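Local coordinates for penicillin binding protein 2X (Streptococcus thermophilus, PDB 5U47) that probably acts as a transpeptidase cross-linking peptidoglycan strands at the division septum, and is thought to be inactivated by beta-lactams, at residues P293-K298 against S354-M359; D596-T601 against N623-V628. The protein carries 1 engineered substitution. All blocks are in the same frame, centred on the assembly; numbering follows the deposited sequence.

Contact 1: P293-K298 against S354-M359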
loop_
_atom_site.group_PDB
_atom_site.type_symbol
_atom_site.label_atom_id
_atom_site.label_comp_id
_atom_site.label_asym_id
_atom_site.label_seq_id
_atom_site.Cartn_x
_atom_site.Cartn_y
_atom_site.Cartn_z
ATOM N N PRO A 293 -11.623 5.775 -13.864
ATOM C CA PRO A 293 -12.437 5.233 -12.768
ATOM C C PRO A 293 -13.920 5.157 -12.989
ATOM O O PRO A 293 -14.581 4.396 -12.270
ATOM C CB PRO A 293 -12.166 6.204 -11.620
ATOM C CG PRO A 293 -11.973 7.496 -12.325
ATOM C CD PRO A 293 -11.239 7.171 -13.603
ATOM N N GLY A 294 -14.458 5.927 -13.946
ATOM C CA GLY A 294 -15.891 5.898 -14.177
ATOM C C GLY A 294 -16.656 6.644 -13.084
ATOM O O GLY A 294 -16.093 7.479 -12.356
ATOM N N SER A 295 -17.922 6.272 -12.935
ATOM C CA SER A 295 -18.894 7.005 -12.113
ATOM C C SER A 295 -18.696 7.239 -10.620
ATOM O O SER A 295 -19.443 8.028 -10.053
ATOM C CB SER A 295 -20.308 6.488 -12.403
ATOM O OG SER A 295 -20.677 6.975 -13.653
ATOM N N THR A 296 -17.715 6.602 -9.984
ATOM C CA THR A 296 -17.427 6.901 -8.588
ATOM C C THR A 296 -16.871 8.318 -8.527
ATOM O O THR A 296 -16.936 8.965 -7.478
ATOM C CB THR A 296 -16.403 5.929 -7.976
ATOM O OG1 THR A 296 -15.244 5.881 -8.822
ATOM C CG2 THR A 296 -17.009 4.540 -7.855
ATOM N N MET A 297 -16.347 8.798 -9.660
ATOM C CA MET A 297 -15.813 10.158 -9.733
ATOM C C MET A 297 -16.942 11.197 -9.556
ATOM O O MET A 297 -16.676 12.313 -9.171
ATOM C CB MET A 297 -15.032 10.405 -11.034
ATOM C CG MET A 297 -14.391 11.781 -11.151
ATOM S SD MET A 297 -13.098 12.144 -9.929
ATOM C CE MET A 297 -11.792 11.072 -10.486
ATOM N N LYS A 298 -18.192 10.802 -9.797
ATOM C CA LYS A 298 -19.345 11.683 -9.581
ATOM C C LYS A 298 -19.488 12.097 -8.115
ATOM O O LYS A 298 -20.184 13.061 -7.823
ATOM C CB LYS A 298 -20.653 11.018 -10.043
ATOM C CG LYS A 298 -20.687 10.692 -11.527
ATOM C CD LYS A 298 -21.972 10.008 -11.964
ATOM C CE LYS A 298 -21.989 9.902 -13.491
ATOM N NZ LYS A 298 -22.921 8.898 -14.018
ATOM N N SER A 354 -27.089 7.690 -11.684
ATOM C CA SER A 354 -25.786 7.743 -12.334
ATOM C C SER A 354 -25.932 8.274 -13.776
ATOM O O SER A 354 -25.402 7.703 -14.725
ATOM C CB SER A 354 -25.084 6.397 -12.292
ATOM O OG SER A 354 -23.675 6.574 -12.445
ATOM N N SER A 355 -26.636 9.394 -13.904
ATOM C CA SER A 355 -26.827 10.057 -15.186
ATOM C C SER A 355 -25.603 10.877 -15.589
ATOM O O SER A 355 -25.294 11.876 -14.947
ATOM C CB SER A 355 -28.048 10.982 -15.120
ATOM O OG SER A 355 -28.178 11.768 -16.302
ATOM N N ASN A 356 -24.911 10.445 -16.646
ATOM C CA ASN A 356 -23.768 11.194 -17.196
ATOM C C ASN A 356 -24.180 12.594 -17.668
ATOM O O ASN A 356 -23.411 13.553 -17.539
ATOM C CB ASN A 356 -23.148 10.473 -18.395
ATOM C CG ASN A 356 -22.363 9.250 -18.014
ATOM O OD1 ASN A 356 -22.069 8.996 -16.844
ATOM N ND2 ASN A 356 -21.984 8.494 -19.018
ATOM N N VAL A 357 -25.382 12.697 -18.228
ATOM C CA VAL A 357 -25.912 13.969 -18.723
ATOM C C VAL A 357 -26.102 14.959 -17.575
ATOM O O VAL A 357 -25.662 16.114 -17.657
ATOM C CB VAL A 357 -27.249 13.764 -19.472
ATOM C CG1 VAL A 357 -27.890 15.092 -19.822
ATOM C CG2 VAL A 357 -27.043 12.916 -20.728
ATOM N N GLY A 358 -26.748 14.499 -16.508
ATOM C CA GLY A 358 -26.993 15.332 -15.340
ATOM C C GLY A 358 -25.692 15.818 -14.728
ATOM O O GLY A 358 -25.570 16.982 -14.341
ATOM N N MET A 359 -24.704 14.938 -14.669
ATOM C CA MET A 359 -23.415 15.314 -14.079
ATOM C C MET A 359 -22.660 16.264 -15.011
ATOM O O MET A 359 -22.091 17.251 -14.566
ATOM C CB MET A 359 -22.596 14.076 -13.721
ATOM C CG MET A 359 -23.204 13.190 -12.637
ATOM S SD MET A 359 -23.914 13.990 -11.175
ATOM C CE MET A 359 -25.610 14.282 -11.631
HETATM O O HOH W 1 -22.479 4.375 -13.794
#
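The flat carboxamide of N356 meets K298 at its oxygen end, not over a face. K298 NZ donates to N356 OD1 at 3.0 Å. The amine lies 21° out of the carboxamide plane, at a C=O...N angle of 148°. F408 touches both N356 and K298. The grouping fits the active site of penicillin-binding transpeptidases: S295 and K298 match the SxxK motif at the start of helix 297-308, and S354 and N356 match SxN. Two hydroxyls also take bonds from the amine. K298 NZ donates to S354 OG at 2.9 Å and to S295 OG at 3.0 Å. Bonds to N356 OD1, S354 OG and S295 OG hold the lysine end. S354 OG also bonds K505, on strand 503-510. S354 closes helix 347-352 with a Schellman motif. The next residue, S355, caps helix 356-366: G358 N donates to S355 OG at 3.1 Å. That hydroxyl also bonds D332 and Y317. The lysine chain is extended beyond CG (chi2 179°), which carries NZ across to the SxN residues. M359 crosses this chain at about a right angle, with its CG pressed tightly on K298 CD at 3.5 Å.

Contact 2: D596-T601 against N623-V628; sequences DIIGKT and NKIEKV
The contact belongs to a PASTA domain and joins the loop before helix 602-611 to the edge strand 625-628. I597 to K600 form a type II beta turn, closed by K600 N donating to I597 O. G599 sits at its third position with positive phi (90°), as glycine commonly does there. Two backbone bonds tie the turn to I625. G599 N donates to I625 O at 2.9 Å. I625 N donates to K600 O at 2.8 Å. The same carbonyl O of K600 receives a CA-H...O contact from K624. The CB of I625 is directed at the loop and lies 3.5 Å from I597 O. T605 and P602 of helix 602-611 and I644 of the sheet also touch this side chain. Further along, V628 CG2 is 3.8 Å from both I597 CD1 and I598 CD1. I597 and V628 lie nearly perpendicular; I598 and V628 run alongside each other, heading opposite ways. At the other end, water takes part. One water donates to G599 O at 2.7 Å. A second donates to N623 O and bonds T601 OG1. Both accept weak bonds from K624 NZ. Two backbone bonds thus hold the turn in place, and I597, I598 and V628 add an apolar patch. K624 NZ reaches G599 O and N623 O through water, by weak bonds, so its charge probably adds little to the joint.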
loop_
_atom_site.group_PDB
_atom_site.type_symbol
_atom_site.label_atom_id
_atom_site.label_comp_id
_atom_site.label_asym_id
_atom_site.label_seq_id
_atom_site.Cartn_x
_atom_site.Cartn_y
_atom_site.Cartn_z
ATOM N N ASP A 596 21.457 14.915 4.165
ATOM C CA ASP A 596 21.519 15.916 3.077
ATOM C C ASP A 596 20.578 15.576 1.946
ATOM O O ASP A 596 20.827 14.626 1.214
ATOM C CB ASP A 596 22.929 15.998 2.475
ATOM C CG ASP A 596 23.940 16.560 3.426
ATOM O OD1 ASP A 596 23.604 17.510 4.179
ATOM O OD2 ASP A 596 25.103 16.073 3.386
ATOM N N ILE A 597 19.513 16.359 1.791
ATOM C CA ILE A 597 18.525 16.105 0.729
ATOM C C ILE A 597 18.367 17.250 -0.280
ATOM O O ILE A 597 17.579 17.130 -1.219
ATOM C CB ILE A 597 17.147 15.679 1.305
ATOM C CG1 ILE A 597 16.569 16.754 2.225
ATOM C CG2 ILE A 597 17.271 14.349 2.063
ATOM C CD1 ILE A 597 15.150 16.456 2.659
ATOM N N ILE A 598 19.136 18.331 -0.117
ATOM C CA ILE A 598 19.071 19.457 -1.069
ATOM C C ILE A 598 19.647 18.937 -2.386
ATOM O O ILE A 598 20.688 18.273 -2.388
ATOM C CB ILE A 598 19.882 20.698 -0.603
ATOM C CG1 ILE A 598 19.445 21.158 0.790
ATOM C CG2 ILE A 598 19.766 21.846 -1.617
ATOM C CD1 ILE A 598 17.982 21.514 0.901
ATOM N N GLY A 599 18.969 19.222 -3.492
ATOM C CA GLY A 599 19.398 18.708 -4.791
ATOM C C GLY A 599 18.787 17.356 -5.140
ATOM O O GLY A 599 18.817 16.966 -6.308
ATOM N N LYS A 600 18.248 16.619 -4.153
ATOM C CA LYS A 600 17.586 15.334 -4.462
ATOM C C LYS A 600 16.216 15.544 -5.116
ATOM O O LYS A 600 15.716 16.669 -5.186
ATOM C CB LYS A 600 17.442 14.461 -3.218
ATOM C CG LYS A 600 18.754 13.840 -2.799
ATOM C CD LYS A 600 18.598 12.901 -1.615
ATOM C CE LYS A 600 19.691 11.841 -1.616
ATOM N NZ LYS A 600 21.050 12.428 -1.813
ATOM N N THR A 601 15.615 14.452 -5.574
ATOM C CA THR A 601 14.300 14.498 -6.214
ATOM C C THR A 601 13.224 14.521 -5.121
ATOM O O THR A 601 13.238 13.673 -4.223
ATOM C CB THR A 601 14.107 13.305 -7.159
ATOM O OG1 THR A 601 15.245 13.208 -8.028
ATOM C CG2 THR A 601 12.839 13.468 -7.985
ATOM N N ASN A 623 11.591 19.267 -10.141
ATOM C CA ASN A 623 12.209 17.968 -9.900
ATOM C C ASN A 623 13.422 18.001 -8.945
ATOM O O ASN A 623 14.105 17.000 -8.800
ATOM C CB ASN A 623 12.577 17.264 -11.216
ATOM C CG ASN A 623 13.608 18.011 -12.027
ATOM O OD1 ASN A 623 14.094 19.061 -11.627
ATOM N ND2 ASN A 623 13.955 17.459 -13.176
ATOM N N LYS A 624 13.663 19.125 -8.278
ATOM C CA LYS A 624 14.791 19.224 -7.347
ATOM C C LYS A 624 14.356 19.869 -6.053
ATOM O O LYS A 624 13.565 20.814 -6.066
ATOM C CB LYS A 624 15.914 20.113 -7.901
ATOM C CG LYS A 624 16.476 19.760 -9.272
ATOM C CD LYS A 624 17.177 18.418 -9.294
ATOM C CE LYS A 624 17.773 18.149 -10.673
ATOM N NZ LYS A 624 18.266 16.750 -10.803
ATOM N N ILE A 625 14.910 19.379 -4.945
ATOM C CA ILE A 625 14.692 20.009 -3.647
ATOM C C ILE A 625 15.609 21.245 -3.532
ATOM O O ILE A 625 16.834 21.123 -3.644
ATOM C CB ILE A 625 14.978 19.030 -2.503
ATOM C CG1 ILE A 625 13.897 17.959 -2.515
ATOM C CG2 ILE A 625 15.024 19.761 -1.160
ATOM C CD1 ILE A 625 14.060 16.881 -1.465
ATOM N N GLU A 626 15.009 22.413 -3.309
ATOM C CA GLU A 626 15.746 23.661 -3.148
ATOM C C GLU A 626 15.906 24.035 -1.668
ATOM O O GLU A 626 16.977 24.481 -1.258
ATOM C CB GLU A 626 15.057 24.779 -3.916
ATOM C CG GLU A 626 15.777 26.106 -3.851
ATOM C CD GLU A 626 15.114 27.160 -4.713
ATOM O OE1 GLU A 626 14.721 26.845 -5.860
ATOM O OE2 GLU A 626 14.991 28.308 -4.242
ATOM N N LYS A 627 14.843 23.888 -0.880
ATOM C CA LYS A 627 14.909 24.176 0.558
ATOM C C LYS A 627 14.059 23.208 1.342
ATOM O O LYS A 627 13.076 22.647 0.807
ATOM C CB LYS A 627 14.429 25.590 0.874
ATOM C CG LYS A 627 15.340 26.682 0.380
ATOM C CD LYS A 627 14.796 28.055 0.720
ATOM C CE LYS A 627 15.647 29.128 0.058
ATOM N NZ LYS A 627 15.081 30.479 0.282
ATOM N N VAL A 628 14.428 23.024 2.608
ATOM C CA VAL A 628 13.685 22.149 3.522
ATOM C C VAL A 628 13.539 22.891 4.847
ATOM O O VAL A 628 14.479 23.591 5.270
ATOM C CB VAL A 628 14.401 20.799 3.724
ATOM C CG1 VAL A 628 13.529 19.834 4.514
ATOM C CG2 VAL A 628 14.761 20.178 2.373
HETATM O O HOH W 2 18.281 14.912 -8.049
HETATM O O HOH W 3 15.443 15.245 -10.013
#

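In the fold
Contact 1 comes first along the chain and closes before contact 2 opens. Their centres are 40 Å apart and their nearest atoms about 25 Å apart, so they do not touch. They share no helix, strand or sheet. Contact 1 is buried in the transpeptidase domain, between the starts of helices 297-308 and 356-366, close to strand 503-510 at the edge of the five-stranded antiparallel sheet. Contact 2 lies at the surface of the first PASTA domain, at the outer strand 625-628 of its mixed three-stranded sheet. The probable catalytic centre and this PASTA turn are therefore separate local structures, joined through the chain that includes helices 558-572 and 574-577.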